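Local coordinates for protein dephospho-CoA kinase (Mycobacterium paratuberculosis, PDB 6N39) that probably phosphorylates the 3'-hydroxyl of dephospho-CoA with ATP, the last step of coenzyme A biosynthesis, and carries a C-terminal UPF0157 (GrpB) domain involved in folding of the full-length enzyme, at residues A[307-312]-A[399-404]. Residues are numbered along the deposited sequence; the frame is centred on the assembly and turned at random.
Sequences PDARST and DAYRRA
Tyr401 reaches from its helix to the backbone of Ala309 and Arg310, the phenol oxygen leading. With CG anti to the backbone N (chi1 -171°), the ring leaves helix 386-411 and reaches across to the loop 307-312, where the closest CA pair, Arg310 and Tyr401, stays 9.1 Å apart. Arg310 N donates to Tyr401 OH at 2.9 Å, and an N-H...O angle of 164° makes the bond nearly straight. The donor lies at the ring edge, near its plane, as do CA of Ala309, 3.5 Å from Tyr401 OH, and Asp308 O, 4.1 Å from Tyr401 CE2. CB of Arg310 flanks the hydroxyl at 3.9 Å from Tyr401 OH. One water closes a small ring of bonds. It accepts a hydrogen bond from Tyr401 OH at 2.6 Å. The same water donates one to Arg310 O at 2.7 Å, so both backbone polar groups of Arg310 are tied to the same phenol, one directly and one through water. Beyond CB the arginine turns away, bent at chi2 and chi3, and its guanidinium forms salt bridges with Asp317 and with Asp409 farther along helix 386-411. Phe353 of helix 349-363 and Trp405 each meet the Tyr401 ring edge-to-face. The contact thus joins the loop between helix 286-291 and strand 328-331 to the last helix of the UPF0157 region, away from the predicted ATP site. At this contact the loop is held through its main chain: the hydroxyl of the buried Tyr401, accepting from Arg310 N and donating to the water bound to Arg310 O, satisfies its own polarity while fixing the backbone at Arg310.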
ATOM      1  N   PRO A 307      32.111  -8.795  11.945  1.00 43.43           N
ATOM      2  CA  PRO A 307      33.418  -9.034  11.335  1.00 42.39           C
ATOM      3  C   PRO A 307      33.316 -10.116  10.267  1.00 45.20           C
ATOM      4  O   PRO A 307      32.358 -10.891  10.225  1.00 41.04           O
ATOM      5  CB  PRO A 307      34.267  -9.502  12.515  1.00 44.90           C
ATOM      6  CG  PRO A 307      33.257 -10.179  13.415  1.00 43.58           C
ATOM      7  CD  PRO A 307      31.995  -9.398  13.281  1.00 37.76           C
ATOM      8  N   ASP A 308      34.343 -10.174   9.421  1.00 39.62           N
ATOM      9  CA  ASP A 308      34.400 -11.086   8.276  1.00 44.32           C
ATOM     10  C   ASP A 308      33.063 -11.098   7.545  1.00 42.50           C
ATOM     11  O   ASP A 308      32.381 -12.121   7.447  1.00 40.63           O
ATOM     12  CB  ASP A 308      34.806 -12.495   8.703  1.00 53.07           C
ATOM     13  CG  ASP A 308      35.109 -13.403   7.513  1.00 64.55           C
ATOM     14  OD1 ASP A 308      35.364 -12.882   6.403  1.00 66.27           O
ATOM     15  OD2 ASP A 308      35.077 -14.642   7.681  1.00 64.69           O
ATOM     16  N   ALA A 309      32.690  -9.910   7.058  1.00 41.30           N
ATOM     17  CA  ALA A 309      31.428  -9.712   6.356  1.00 41.58           C
ATOM     18  C   ALA A 309      31.365 -10.568   5.096  1.00 44.01           C
ATOM     19  O   ALA A 309      32.358 -10.722   4.379  1.00 44.23           O
ATOM     20  CB  ALA A 309      31.260  -8.230   5.993  1.00 36.56           C
ATOM     21  N   ARG A 310      30.182 -11.102   4.809  1.00 39.60           N
ATOM     22  CA  ARG A 310      30.026 -12.073   3.736  1.00 40.91           C
ATOM     23  C   ARG A 310      29.063 -11.569   2.668  1.00 37.38           C
ATOM     24  O   ARG A 310      28.116 -10.834   2.954  1.00 36.79           O
ATOM     25  CB  ARG A 310      29.525 -13.415   4.272  1.00 39.72           C
ATOM     26  CG  ARG A 310      30.394 -14.023   5.354  1.00 35.90           C
ATOM     27  CD  ARG A 310      31.727 -14.484   4.794  1.00 41.53           C
ATOM     28  NE  ARG A 310      31.566 -15.191   3.528  1.00 46.80           N
ATOM     29  CZ  ARG A 310      31.289 -16.488   3.419  1.00 50.74           C
ATOM     30  NH1 ARG A 310      31.135 -17.240   4.504  1.00 50.05           N
ATOM     31  NH2 ARG A 310      31.166 -17.035   2.220  1.00 48.16           N
ATOM     32  N   SER A 311      29.308 -11.993   1.429  1.00 41.13           N
ATOM     33  CA  SER A 311      28.409 -11.722   0.313  1.00 37.25           C
ATOM     34  C   SER A 311      28.575 -12.822  -0.720  1.00 39.43           C
ATOM     35  O   SER A 311      29.653 -13.421  -0.825  1.00 40.40           O
ATOM     36  CB  SER A 311      28.706 -10.376  -0.347  1.00 37.08           C
ATOM     37  OG  SER A 311      27.786 -10.116  -1.397  1.00 35.35           O
ATOM     38  N   THR A 312      27.509 -13.079  -1.497  1.00 40.63           N
ATOM     39  CA  THR A 312      27.685 -13.922  -2.680  1.00 48.13           C
ATOM     40  C   THR A 312      28.216 -13.136  -3.871  1.00 48.10           C
ATOM     41  O   THR A 312      28.459 -13.728  -4.927  1.00 50.26           O
ATOM     42  CB  THR A 312      26.374 -14.637  -3.081  1.00 43.80           C
ATOM     43  OG1 THR A 312      25.367 -13.691  -3.471  1.00 41.03           O
ATOM     44  CG2 THR A 312      25.844 -15.503  -1.933  1.00 41.64           C
ATOM     45  N   ASP A 399      26.343 -14.912  16.258  1.00 44.41           N
ATOM     46  CA  ASP A 399      26.435 -16.345  15.999  1.00 44.08           C
ATOM     47  C   ASP A 399      25.445 -16.766  14.924  1.00 39.93           C
ATOM     48  O   ASP A 399      25.751 -17.638  14.100  1.00 46.29           O
ATOM     49  CB  ASP A 399      26.203 -17.118  17.300  1.00 54.67           C
ATOM     50  CG  ASP A 399      26.258 -18.619  17.117  1.00 58.10           C
ATOM     51  OD1 ASP A 399      27.323 -19.156  16.728  1.00 57.71           O
ATOM     52  OD2 ASP A 399      25.230 -19.261  17.409  1.00 70.07           O
ATOM     53  N   ALA A 400      24.266 -16.129  14.886  1.00 35.59           N
ATOM     54  CA  ALA A 400      23.327 -16.427  13.813  1.00 41.98           C
ATOM     55  C   ALA A 400      23.911 -16.052  12.456  1.00 48.55           C
ATOM     56  O   ALA A 400      23.715 -16.772  11.473  1.00 40.21           O
ATOM     57  CB  ALA A 400      22.005 -15.701  14.046  1.00 40.72           C
ATOM     58  N   TYR A 401      24.629 -14.924  12.383  1.00 42.23           N
ATOM     59  CA  TYR A 401      25.293 -14.519  11.147  1.00 39.40           C
ATOM     60  C   TYR A 401      26.271 -15.594  10.699  1.00 39.61           C
ATOM     61  O   TYR A 401      26.258 -16.029   9.534  1.00 37.03           O
ATOM     62  CB  TYR A 401      26.017 -13.180  11.373  1.00 37.44           C
ATOM     63  CG  TYR A 401      26.577 -12.516  10.126  1.00 39.63           C
ATOM     64  CD1 TYR A 401      25.750 -11.786   9.274  1.00 35.40           C
ATOM     65  CD2 TYR A 401      27.932 -12.595   9.818  1.00 35.64           C
ATOM     66  CE1 TYR A 401      26.248 -11.160   8.140  1.00 33.92           C
ATOM     67  CE2 TYR A 401      28.441 -11.984   8.671  1.00 35.95           C
ATOM     68  CZ  TYR A 401      27.596 -11.264   7.840  1.00 35.75           C
ATOM     69  OH  TYR A 401      28.091 -10.655   6.701  1.00 33.79           O
ATOM     70  N   ARG A 402      27.111 -16.061  11.632  1.00 34.28           N
ATOM     71  CA  ARG A 402      28.095 -17.073  11.257  1.00 36.45           C
ATOM     72  C   ARG A 402      27.419 -18.363  10.793  1.00 43.52           C
ATOM     73  O   ARG A 402      27.853 -18.991   9.813  1.00 39.83           O
ATOM     74  CB  ARG A 402      29.052 -17.338  12.427  1.00 43.46           C
ATOM     75  CG  ARG A 402      29.989 -16.153  12.724  1.00 51.46           C
ATOM     76  CD  ARG A 402      31.007 -16.477  13.815  1.00 61.09           C
ATOM     77  NE  ARG A 402      30.352 -16.705  15.103  1.00 72.26           N
ATOM     78  CZ  ARG A 402      30.322 -15.832  16.108  1.00 66.12           C
ATOM     79  NH1 ARG A 402      30.934 -14.651  16.005  1.00 59.51           N
ATOM     80  NH2 ARG A 402      29.676 -16.147  17.222  1.00 60.94           N
ATOM     81  N   ARG A 403      26.333 -18.755  11.462  1.00 40.73           N
ATOM     82  CA  ARG A 403      25.698 -20.030  11.142  1.00 45.55           C
ATOM     83  C   ARG A 403      24.948 -19.946   9.823  1.00 40.12           C
ATOM     84  O   ARG A 403      25.005 -20.874   9.011  1.00 40.92           O
ATOM     85  CB  ARG A 403      24.754 -20.450  12.266  1.00 45.45           C
ATOM     86  CG  ARG A 403      25.455 -20.917  13.545  1.00 53.71           C
ATOM     87  CD  ARG A 403      24.596 -20.591  14.758  1.00 53.33           C
ATOM     88  NE  ARG A 403      23.371 -21.381  14.801  1.00 61.58           N
ATOM     89  CZ  ARG A 403      22.336 -21.113  15.591  1.00 72.98           C
ATOM     90  NH1 ARG A 403      22.368 -20.055  16.393  1.00 77.61           N
ATOM     91  NH2 ARG A 403      21.267 -21.902  15.575  1.00 74.72           N
ATOM     92  N   ALA A 404      24.207 -18.857   9.614  1.00 38.88           N
ATOM     93  CA  ALA A 404      23.520 -18.656   8.348  1.00 41.06           C
ATOM     94  C   ALA A 404      24.499 -18.713   7.188  1.00 43.40           C
ATOM     95  O   ALA A 404      24.226 -19.354   6.167  1.00 47.10           O
ATOM     96  CB  ALA A 404      22.778 -17.316   8.356  1.00 34.83           C
TER
HETATM   97  O   HOH W   1      26.238 -10.716   4.886  1.00 30.23           O